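Local coordinates for protein GCN5-related N-acetyltransferase (Anabaena variabilis, PDB 2OZG) that binds coenzyme A as a member of the GCN5-related N-acetyltransferase family and probably transfers acetyl groups to amines, perhaps those of aminoglycosides, at residues L63-M68 and Q106-Q111; V85-E90 and I98-H103; K258-S263 and T279-D284. All coordinates share one frame; numbering follows the deposited sequence.

Contact 1: L63-M68 and Q106-Q111; sequences LAILPM and QEISEQ
Ile65 on strand 58-72 meets Glu107 and Ile108 near the end of helix 96-110, a helix-on-sheet contact inside the GNAT fold. No hydrogen bond crosses between the two segments; the strand finds its backbone partners in its neighbours, Ile65 bonding to Asn49 and Ala64 to Ala83.

The CB of Ile65 is directed at the helix, and from it the side chain divides. CG2 faces Ile108, with its nearest approach 4.5 Å to Ile108 CG1, a loose apolar touch. The other branch leaves through CG1, which is anti to the carbonyl carbon (chi1 -59°), and runs out extended to CD1. This terminal methyl lies 3.9 Å from Glu107 OE1, with Glu107 CD and OE2 only slightly farther. Such near-equal distances set the methyl against the carboxylate as a whole rather than against a single oxygen. Ile65 also touches Thr104, one helical turn before Ile108, and Arg51 on the adjacent strand.

Glu107 reaches the strand with a fully extended chain. Its carboxylate is held at both ends by partners beyond the helix: Tyr12 OH hydrogen-bonds to OE1, and Arg51 NH2 makes a salt bridge with OE2. Two anchors restrict rotation of the group about its last bond, and the arginine would be expected to favour the charged form of the carboxylate, even beside an apolar methyl.

Ile108 does not start out straight at the strand, but its extended branch (chi2 164°) brings its end nearer, CG1 being the atom that meets Ile65; it also packs on Ala80 and Ile113. On the helix itself, Gln106 O takes two bonds from the same face of its carbonyl plane, from Glu110 N and, at 2.7 Å, from Ser109 OG.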
loop_
_atom_site.group_PDB
_atom_site.type_symbol
_atom_site.label_atom_id
_atom_site.label_comp_id
_atom_site.label_asym_id
_atom_site.label_seq_id
_atom_site.Cartn_x
_atom_site.Cartn_y
_atom_site.Cartn_z
ATOM N N LEU A 63 -33.176 1.208 -19.571
ATOM C CA LEU A 63 -31.922 1.399 -20.229
ATOM C C LEU A 63 -32.065 2.496 -21.292
ATOM O O LEU A 63 -33.171 3.043 -21.520
ATOM C CB LEU A 63 -31.426 0.037 -20.829
ATOM C CG LEU A 63 -32.430 -0.733 -21.743
ATOM C CD1 LEU A 63 -32.686 -0.028 -23.051
ATOM C CD2 LEU A 63 -31.968 -2.113 -22.082
ATOM N N ALA A 64 -30.941 2.786 -21.955
ATOM C CA ALA A 64 -30.868 3.636 -23.120
ATOM C C ALA A 64 -30.369 2.850 -24.327
ATOM O O ALA A 64 -29.451 1.998 -24.241
ATOM C CB ALA A 64 -29.919 4.825 -22.880
ATOM N N ILE A 65 -31.018 3.108 -25.446
ATOM C CA ILE A 65 -30.620 2.580 -26.745
ATOM C C ILE A 65 -29.987 3.759 -27.525
ATOM O O ILE A 65 -30.640 4.807 -27.688
ATOM C CB ILE A 65 -31.818 2.082 -27.591
ATOM C CG1 ILE A 65 -32.600 0.988 -26.875
ATOM C CG2 ILE A 65 -31.281 1.498 -28.917
ATOM C CD1 ILE A 65 -33.802 0.551 -27.693
ATOM N N LEU A 66 -28.766 3.571 -28.029
ATOM C CA LEU A 66 -28.040 4.601 -28.826
ATOM C C LEU A 66 -27.902 4.162 -30.271
ATOM O O LEU A 66 -27.037 3.326 -30.611
ATOM C CB LEU A 66 -26.630 4.901 -28.222
ATOM C CG LEU A 66 -26.660 5.297 -26.747
ATOM C CD1 LEU A 66 -25.257 5.607 -26.205
ATOM C CD2 LEU A 66 -27.553 6.503 -26.507
ATOM N N PRO A 67 -28.829 4.634 -31.118
ATOM C CA PRO A 67 -28.726 4.268 -32.495
ATOM C C PRO A 67 -27.620 5.002 -33.183
ATOM O O PRO A 67 -27.652 6.229 -33.287
ATOM C CB PRO A 67 -30.117 4.620 -33.090
ATOM C CG PRO A 67 -30.962 5.043 -31.947
ATOM C CD PRO A 67 -30.035 5.390 -30.825
HETATM N N MSE A 68 -26.648 4.252 -33.679
HETATM C CA MSE A 68 -25.511 4.878 -34.322
HETATM C C MSE A 68 -24.898 3.939 -35.350
HETATM O O MSE A 68 -25.609 3.318 -36.109
HETATM C CB MSE A 68 -24.516 5.303 -33.235
HETATM C CG MSE A 68 -24.054 4.195 -32.364
HETATM SE SE MSE A 68 -22.673 4.678 -31.103
HETATM C CE MSE A 68 -23.251 3.555 -29.644
ATOM N N GLN A 106 -35.645 -7.163 -29.625
ATOM C CA GLN A 106 -36.763 -7.254 -30.538
ATOM C C GLN A 106 -37.023 -5.896 -31.155
ATOM O O GLN A 106 -37.294 -5.807 -32.352
ATOM C CB GLN A 106 -38.009 -7.773 -29.828
ATOM C CG GLN A 106 -39.334 -7.646 -30.628
ATOM C CD GLN A 106 -39.388 -8.483 -31.946
ATOM O OE1 GLN A 106 -38.475 -9.269 -32.276
ATOM N NE2 GLN A 106 -40.484 -8.317 -32.685
ATOM N N GLU A 107 -36.938 -4.827 -30.364
ATOM C CA GLU A 107 -37.146 -3.498 -30.949
ATOM C C GLU A 107 -36.046 -3.163 -31.962
ATOM O O GLU A 107 -36.299 -2.664 -33.039
ATOM C CB GLU A 107 -37.191 -2.427 -29.861
ATOM C CG GLU A 107 -37.319 -1.054 -30.431
ATOM C CD GLU A 107 -37.442 0.030 -29.382
ATOM O OE1 GLU A 107 -37.610 -0.269 -28.162
ATOM O OE2 GLU A 107 -37.362 1.199 -29.802
ATOM N N ILE A 108 -34.798 -3.441 -31.618
ATOM C CA ILE A 108 -33.684 -3.138 -32.520
ATOM C C ILE A 108 -33.880 -3.890 -33.856
ATOM O O ILE A 108 -33.719 -3.318 -34.964
ATOM C CB ILE A 108 -32.358 -3.490 -31.829
ATOM C CG1 ILE A 108 -32.169 -2.568 -30.605
ATOM C CG2 ILE A 108 -31.179 -3.359 -32.780
ATOM C CD1 ILE A 108 -31.104 -3.055 -29.631
ATOM N N SER A 109 -34.312 -5.138 -33.745
ATOM C CA SER A 109 -34.541 -5.947 -34.890
ATOM C C SER A 109 -35.634 -5.314 -35.774
ATOM O O SER A 109 -35.493 -5.278 -36.987
ATOM C CB SER A 109 -34.897 -7.387 -34.503
ATOM O OG SER A 109 -36.282 -7.493 -34.234
ATOM N N GLU A 110 -36.709 -4.820 -35.159
ATOM C CA GLU A 110 -37.804 -4.203 -35.899
ATOM C C GLU A 110 -37.394 -2.922 -36.575
ATOM O O GLU A 110 -38.119 -2.425 -37.428
ATOM C CB GLU A 110 -38.987 -3.904 -34.973
ATOM C CG GLU A 110 -39.687 -5.167 -34.456
ATOM C CD GLU A 110 -40.640 -4.880 -33.302
ATOM O OE1 GLU A 110 -40.528 -3.779 -32.675
ATOM O OE2 GLU A 110 -41.473 -5.776 -33.000
ATOM N N GLN A 111 -36.250 -2.369 -36.179
ATOM C CA GLN A 111 -35.747 -1.141 -36.775
ATOM C C GLN A 111 -34.714 -1.432 -37.846
ATOM O O GLN A 111 -34.156 -0.506 -38.428
ATOM C CB GLN A 111 -35.158 -0.226 -35.695
ATOM C CG GLN A 111 -36.138 0.318 -34.696
ATOM C CD GLN A 111 -37.330 1.051 -35.327
ATOM O OE1 GLN A 111 -38.484 0.777 -34.984
ATOM N NE2 GLN A 111 -37.059 1.929 -36.287
#

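Contact 2: V85-E90 and I98-H103. With COA (coenzyme A), chain C.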
loop_
_atom_site.group_PDB
_atom_site.type_symbol
_atom_site.label_atom_id
_atom_site.label_comp_id
_atom_site.label_asym_id
_atom_site.label_seq_id
_atom_site.Cartn_x
_atom_site.Cartn_y
_atom_site.Cartn_z
ATOM N N VAL A 85 -28.032 0.061 -18.241
ATOM C CA VAL A 85 -28.988 -0.964 -17.905
ATOM C C VAL A 85 -29.048 -1.049 -16.392
ATOM O O VAL A 85 -28.047 -1.323 -15.745
ATOM C CB VAL A 85 -28.555 -2.347 -18.442
ATOM C CG1 VAL A 85 -29.543 -3.406 -18.014
ATOM C CG2 VAL A 85 -28.432 -2.308 -19.941
ATOM N N GLY A 86 -30.218 -0.809 -15.834
ATOM C CA GLY A 86 -30.392 -0.896 -14.397
ATOM C C GLY A 86 -31.761 -1.382 -13.990
ATOM O O GLY A 86 -32.784 -0.946 -14.542
ATOM N N ILE A 87 -31.775 -2.273 -13.008
ATOM C CA ILE A 87 -32.997 -2.766 -12.351
ATOM C C ILE A 87 -32.882 -2.378 -10.890
ATOM O O ILE A 87 -31.900 -2.678 -10.272
ATOM C CB ILE A 87 -33.103 -4.304 -12.440
ATOM C CG1 ILE A 87 -32.995 -4.759 -13.887
ATOM C CG2 ILE A 87 -34.383 -4.817 -11.834
ATOM C CD1 ILE A 87 -34.205 -4.314 -14.799
ATOM N N ALA A 88 -33.892 -1.721 -10.350
ATOM C CA ALA A 88 -33.900 -1.310 -8.950
ATOM C C ALA A 88 -33.698 -2.555 -8.111
ATOM O O ALA A 88 -34.272 -3.613 -8.373
ATOM C CB ALA A 88 -35.242 -0.605 -8.627
ATOM N N PRO A 89 -32.935 -2.430 -7.052
ATOM C CA PRO A 89 -32.509 -3.661 -6.395
ATOM C C PRO A 89 -33.640 -4.514 -5.873
ATOM O O PRO A 89 -33.528 -5.724 -5.899
ATOM C CB PRO A 89 -31.559 -3.172 -5.304
ATOM C CG PRO A 89 -32.032 -1.798 -5.004
ATOM C CD PRO A 89 -32.463 -1.232 -6.353
ATOM N N GLU A 90 -34.756 -3.908 -5.493
ATOM C CA GLU A 90 -35.866 -4.692 -5.003
ATOM C C GLU A 90 -36.500 -5.589 -6.069
ATOM O O GLU A 90 -37.283 -6.468 -5.739
ATOM C CB GLU A 90 -36.942 -3.802 -4.367
ATOM C CG GLU A 90 -37.703 -2.867 -5.293
ATOM C CD GLU A 90 -37.091 -1.459 -5.461
ATOM O OE1 GLU A 90 -35.877 -1.256 -5.317
ATOM O OE2 GLU A 90 -37.873 -0.543 -5.761
ATOM N N ILE A 98 -33.335 -9.710 -18.039
ATOM C CA ILE A 98 -33.323 -10.462 -19.270
ATOM C C ILE A 98 -34.603 -10.108 -20.043
ATOM O O ILE A 98 -34.563 -9.911 -21.246
ATOM C CB ILE A 98 -33.114 -11.982 -19.019
ATOM C CG1 ILE A 98 -33.018 -12.730 -20.335
ATOM C CG2 ILE A 98 -34.207 -12.574 -18.162
ATOM C CD1 ILE A 98 -31.874 -12.285 -21.213
ATOM N N ALA A 99 -35.727 -9.935 -19.357
ATOM C CA ALA A 99 -36.925 -9.531 -20.077
ATOM C C ALA A 99 -36.632 -8.219 -20.805
ATOM O O ALA A 99 -36.867 -8.087 -21.990
ATOM C CB ALA A 99 -38.124 -9.396 -19.133
ATOM N N LEU A 100 -36.072 -7.251 -20.089
ATOM C CA LEU A 100 -35.746 -5.956 -20.686
ATOM C C LEU A 100 -34.868 -6.094 -21.943
ATOM O O LEU A 100 -35.148 -5.531 -23.027
ATOM C CB LEU A 100 -35.032 -5.083 -19.630
ATOM C CG LEU A 100 -34.537 -3.692 -20.047
ATOM C CD1 LEU A 100 -35.640 -2.767 -20.616
ATOM C CD2 LEU A 100 -33.874 -3.052 -18.865
ATOM N N ILE A 101 -33.804 -6.865 -21.816
ATOM C CA ILE A 101 -32.864 -7.035 -22.929
ATOM C C ILE A 101 -33.467 -7.716 -24.157
ATOM O O ILE A 101 -33.220 -7.340 -25.310
ATOM C CB ILE A 101 -31.579 -7.770 -22.461
ATOM C CG1 ILE A 101 -30.855 -6.972 -21.362
ATOM C CG2 ILE A 101 -30.632 -8.023 -23.704
ATOM C CD1 ILE A 101 -30.489 -5.525 -21.734
ATOM N N GLN A 102 -34.296 -8.689 -23.916
ATOM C CA GLN A 102 -34.983 -9.369 -24.987
ATOM C C GLN A 102 -35.949 -8.431 -25.719
ATOM O O GLN A 102 -35.973 -8.398 -26.927
ATOM C CB GLN A 102 -35.720 -10.566 -24.391
ATOM C CG GLN A 102 -34.767 -11.640 -23.844
ATOM C CD GLN A 102 -35.537 -12.844 -23.229
ATOM O OE1 GLN A 102 -36.609 -12.670 -22.633
ATOM N NE2 GLN A 102 -34.954 -14.050 -23.334
ATOM N N HIS A 103 -36.763 -7.686 -24.975
ATOM C CA HIS A 103 -37.639 -6.685 -25.578
ATOM C C HIS A 103 -36.875 -5.683 -26.386
ATOM O O HIS A 103 -37.287 -5.349 -27.467
ATOM C CB HIS A 103 -38.502 -5.952 -24.523
ATOM C CG HIS A 103 -39.713 -6.724 -24.097
ATOM N ND1 HIS A 103 -39.918 -7.148 -22.797
ATOM C CD2 HIS A 103 -40.799 -7.142 -24.803
ATOM C CE1 HIS A 103 -41.077 -7.781 -22.715
ATOM N NE2 HIS A 103 -41.628 -7.795 -23.917
HETATM N N1A COA C . -23.748 -11.166 -11.892
HETATM C C2A COA C . -23.863 -12.225 -12.717
HETATM N N3A COA C . -25.030 -12.550 -13.308
HETATM C C4A COA C . -26.131 -11.800 -13.062
HETATM C C5A COA C . -26.064 -10.703 -12.207
HETATM C C6A COA C . -24.823 -10.396 -11.615
HETATM N N6A COA C . -24.638 -9.355 -10.775
HETATM N N7A COA C . -27.315 -10.182 -12.167
HETATM C C8A COA C . -28.119 -10.931 -12.964
HETATM N N9A COA C . -27.381 -11.913 -13.507
HETATM C C1B COA C . -27.787 -12.997 -14.451
HETATM C C2B COA C . -28.507 -14.136 -13.734
HETATM O O2B COA C . -27.593 -15.112 -13.181
HETATM C C3B COA C . -29.442 -14.667 -14.814
HETATM O O3B COA C . -28.924 -15.829 -15.475
HETATM P P3B COA C . -29.446 -17.316 -15.054
HETATM O O7A COA C . -30.811 -17.421 -15.714
HETATM O O8A COA C . -28.345 -18.232 -15.577
HETATM O O9A COA C . -29.564 -17.305 -13.534
HETATM C C4B COA C . -29.642 -13.521 -15.803
HETATM O O4B COA C . -28.669 -12.519 -15.481
HETATM C C5B COA C . -31.053 -12.934 -15.735
HETATM O O5B COA C . -31.242 -12.331 -14.447
HETATM P P1A COA C . -32.306 -11.131 -14.157
HETATM O O1A COA C . -33.024 -10.769 -15.436
HETATM O O2A COA C . -33.136 -11.544 -12.941
HETATM O O3A COA C . -31.308 -9.928 -13.675
HETATM P P2A COA C . -31.700 -8.768 -12.585
HETATM O O4A COA C . -33.134 -8.341 -12.911
HETATM O O5A COA C . -31.417 -9.326 -11.191
HETATM O O6A COA C . -30.615 -7.565 -12.964
HETATM C CBP COA C . -28.732 -5.854 -12.587
HETATM C CCP COA C . -29.872 -6.730 -12.024
HETATM C CDP COA C . -29.161 -5.471 -14.002
HETATM C CEP COA C . -27.542 -6.793 -12.766
HETATM C CAP COA C . -28.521 -4.588 -11.638
HETATM O OAP COA C . -29.118 -3.360 -12.177
HETATM C C9P COA C . -27.142 -4.165 -11.061
HETATM O O9P COA C . -26.607 -4.753 -9.973
HETATM N N8P COA C . -26.414 -3.124 -11.511
HETATM C C7P COA C . -26.509 -2.161 -12.610
HETATM C C6P COA C . -25.194 -2.414 -13.330
HETATM C C5P COA C . -25.411 -3.276 -14.565
HETATM O O5P COA C . -26.071 -4.312 -14.509
HETATM N N4P COA C . -24.829 -2.870 -15.703
HETATM C C3P COA C . -24.880 -3.550 -16.994
HETATM C C2P COA C . -24.185 -2.622 -17.965
HETATM S S1P COA C . -25.198 -1.115 -18.270
#
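With CG1 anti to the backbone N (chi1 177°), Val85 spreads its two methyls over helix 96-110, in the strand-loop-helix of GNAT motif A, the acetyl-CoA-binding core of the family. CG1 lies 4.4 Å from Leu100 CD2, and CG2 lies 4.2 Å from Ile101 CD1. Two residues on, Ile87 bends at its outer torsion (chi2 -67°) to bring CD1 within 4.3 Å of Leu100 CD2. That one leucine methyl therefore meets both Val85 and Ile87.

Strand 85-87 and helix 98-103 run roughly antiparallel, their axes 10.0 Å apart, and Leu63 packs into the same apolar layer.

Coenzyme A runs past the end of the strand and meets the helix segment at Ile98. The OAP hydroxyl receives an almost straight bond (177°) from Ile87 N at 3.0 Å and gives a weak one back to Ile87 O, which Arg92 NE also engages. In the loop leading into the helix and at its first turn, the N-H groups of Gly93, Gly95 and Ala97 also bond the cofactor, as expected of the family's pyrophosphate loop. Ile98 lays CG2 beside O1A, an oxygen of the cofactor's pyrophosphate, and its own N donates to COA O1A at 2.8 Å.

Contact 3: K258-S263 and T279-D284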
loop_
_atom_site.group_PDB
_atom_site.type_symbol
_atom_site.label_atom_id
_atom_site.label_comp_id
_atom_site.label_asym_id
_atom_site.label_seq_id
_atom_site.Cartn_x
_atom_site.Cartn_y
_atom_site.Cartn_z
ATOM N N LYS A 258 2.129 11.212 -14.520
ATOM C CA LYS A 258 1.644 10.073 -15.308
ATOM C C LYS A 258 0.631 10.497 -16.347
ATOM O O LYS A 258 -0.179 11.399 -16.082
ATOM C CB LYS A 258 0.977 9.134 -14.289
ATOM C CG LYS A 258 0.439 7.885 -14.767
ATOM C CD LYS A 258 -0.027 6.982 -13.592
ATOM C CE LYS A 258 1.151 6.318 -12.870
ATOM N NZ LYS A 258 0.683 5.221 -11.958
ATOM N N VAL A 259 0.663 9.840 -17.509
ATOM C CA VAL A 259 -0.301 10.081 -18.559
ATOM C C VAL A 259 -1.016 8.768 -18.867
ATOM O O VAL A 259 -0.381 7.674 -18.903
ATOM C CB VAL A 259 0.344 10.552 -19.882
ATOM C CG1 VAL A 259 -0.725 10.673 -20.975
ATOM C CG2 VAL A 259 1.072 11.871 -19.712
ATOM N N THR A 260 -2.336 8.863 -19.062
ATOM C CA THR A 260 -3.119 7.723 -19.530
ATOM C C THR A 260 -3.825 8.038 -20.841
ATOM O O THR A 260 -4.154 9.197 -21.143
ATOM C CB THR A 260 -4.239 7.314 -18.525
ATOM O OG1 THR A 260 -5.225 8.362 -18.460
ATOM C CG2 THR A 260 -3.695 7.075 -17.159
ATOM N N TRP A 261 -3.990 7.005 -21.647
ATOM C CA TRP A 261 -4.761 7.104 -22.881
ATOM C C TRP A 261 -5.417 5.768 -23.178
ATOM O O TRP A 261 -4.929 4.692 -22.735
ATOM C CB TRP A 261 -3.883 7.550 -24.058
ATOM C CG TRP A 261 -2.959 6.533 -24.616
ATOM C CD1 TRP A 261 -3.106 5.913 -25.812
ATOM C CD2 TRP A 261 -1.708 6.018 -24.062
ATOM N NE1 TRP A 261 -2.061 5.047 -26.028
ATOM C CE2 TRP A 261 -1.220 5.064 -24.965
ATOM C CE3 TRP A 261 -0.992 6.244 -22.877
ATOM C CZ2 TRP A 261 0.003 4.386 -24.761
ATOM C CZ3 TRP A 261 0.169 5.555 -22.661
ATOM C CH2 TRP A 261 0.654 4.648 -23.583
ATOM N N LYS A 262 -6.419 5.800 -24.037
ATOM C CA LYS A 262 -7.106 4.564 -24.464
ATOM C C LYS A 262 -6.638 4.194 -25.869
ATOM O O LYS A 262 -6.504 5.034 -26.722
ATOM C CB LYS A 262 -8.620 4.724 -24.414
ATOM C CG LYS A 262 -9.072 4.950 -22.971
ATOM C CD LYS A 262 -10.600 5.070 -22.841
ATOM C CE LYS A 262 -11.294 3.760 -23.108
ATOM N NZ LYS A 262 -12.750 4.015 -22.921
ATOM N N SER A 263 -6.337 2.925 -26.044
ATOM C CA SER A 263 -5.901 2.405 -27.257
ATOM C C SER A 263 -6.356 0.929 -27.374
ATOM O O SER A 263 -7.278 0.426 -26.701
ATOM C CB SER A 263 -4.389 2.539 -27.322
ATOM O OG SER A 263 -3.953 2.362 -28.621
ATOM N N THR A 279 2.323 0.821 -19.376
ATOM C CA THR A 279 1.683 -0.414 -18.925
ATOM C C THR A 279 0.195 -0.329 -19.123
ATOM O O THR A 279 -0.365 0.759 -19.241
ATOM C CB THR A 279 1.952 -0.657 -17.422
ATOM O OG1 THR A 279 1.583 0.494 -16.704
ATOM C CG2 THR A 279 3.408 -0.857 -17.166
ATOM N N ILE A 280 -0.458 -1.481 -19.098
ATOM C CA ILE A 280 -1.880 -1.514 -19.219
ATOM C C ILE A 280 -2.456 -1.352 -17.817
ATOM O O ILE A 280 -2.161 -2.118 -16.954
ATOM C CB ILE A 280 -2.370 -2.812 -19.926
ATOM C CG1 ILE A 280 -2.082 -2.698 -21.428
ATOM C CG2 ILE A 280 -3.811 -3.029 -19.713
ATOM C CD1 ILE A 280 -2.285 -4.003 -22.215
ATOM N N ARG A 281 -3.235 -0.285 -17.610
ATOM C CA ARG A 281 -3.835 0.031 -16.336
ATOM C C ARG A 281 -5.108 -0.781 -16.179
ATOM O O ARG A 281 -5.419 -1.239 -15.101
ATOM C CB ARG A 281 -4.150 1.517 -16.336
ATOM C CG ARG A 281 -4.762 2.113 -15.089
ATOM C CD ARG A 281 -4.888 3.622 -15.411
ATOM N NE ARG A 281 -5.370 4.497 -14.353
ATOM C CZ ARG A 281 -4.604 5.039 -13.406
ATOM N NH1 ARG A 281 -3.298 4.772 -13.345
ATOM N NH2 ARG A 281 -5.166 5.837 -12.504
ATOM N N SER A 282 -5.882 -0.911 -17.257
ATOM C CA SER A 282 -7.085 -1.717 -17.220
ATOM C C SER A 282 -7.538 -2.001 -18.632
ATOM O O SER A 282 -7.145 -1.318 -19.623
ATOM C CB SER A 282 -8.220 -0.994 -16.498
ATOM O OG SER A 282 -8.442 0.254 -17.109
ATOM N N GLN A 283 -8.326 -3.049 -18.745
ATOM C CA GLN A 283 -8.901 -3.409 -20.026
ATOM C C GLN A 283 -10.287 -3.980 -19.826
ATOM O O GLN A 283 -10.674 -4.402 -18.719
ATOM C CB GLN A 283 -8.041 -4.435 -20.717
ATOM C CG GLN A 283 -8.022 -5.743 -19.980
ATOM C CD GLN A 283 -7.251 -6.770 -20.713
ATOM O OE1 GLN A 283 -7.657 -7.207 -21.803
ATOM N NE2 GLN A 283 -6.138 -7.206 -20.121
ATOM N N ASP A 284 -11.064 -3.943 -20.902
ATOM C CA ASP A 284 -12.419 -4.438 -20.897
ATOM C C ASP A 284 -12.741 -5.001 -22.269
ATOM O O ASP A 284 -12.209 -4.536 -23.283
ATOM C CB ASP A 284 -13.388 -3.288 -20.618
ATOM C CG ASP A 284 -13.352 -2.828 -19.187
ATOM O OD1 ASP A 284 -14.060 -3.435 -18.361
ATOM O OD2 ASP A 284 -12.640 -1.845 -18.879
#
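Arg281 crosses the side chains of Thr260 and Lys258, which stand two residues apart on strand 258-263 and both point toward the arginine's strand. The methyl CG2 of Thr260 lies 4.0 Å from Arg281 CD and sits over one face of the guanidinium, offset toward its rim. Lys258 comes in obliquely, its CD 4.0 Å from Arg281 NH1.

The arginine gets there with its chain stretched from CG to NE, before chi4 (85°) swings the guanidinium out of the line of the chain. Lys258 folds at chi3, and its NZ ends 4.2 Å from Arg281 NH1. Glu141 accounts for this closeness: OE2 makes a salt bridge with Lys258 NZ and OE1 one with Arg281 NH1, so a single carboxylate gathers both cations.

Glu141 belongs to strand 132-143, which pairs antiparallel with both 258-263 and 279-290. The contact is thus between strands on either side of a shared neighbour. Strand 227-236 lies beyond, binding the backbones of Lys258 and Thr260. At Arg281 the chain departs from regular pairing: Arg281 and Ser282 both face Val139, a classic beta bulge in the antiparallel pairing of strands 279-290 and 132-143, in the second GNAT-family region of the chain.

How the contacts relate
Contacts 1 and 2 are buried parts of one GNAT domain and share helix 96-110, which packs on the neighbouring strands 58-72 and 75-87; along the chain, contact 2 is nested within the loop closed by contact 1. They meet through Leu63, whose CD2 lies 3.6 Å from Leu100 CG. Contact 2 pairs aliphatic groups alone and borders the cofactor; contact 1, away from it, adds an anchored carboxylate. Contact 3 lies in the second GNAT-family region, its centre about 30 Å from that of contact 1. Partly exposed, it joins strand to strand without a helix, and charged side chains dominate it.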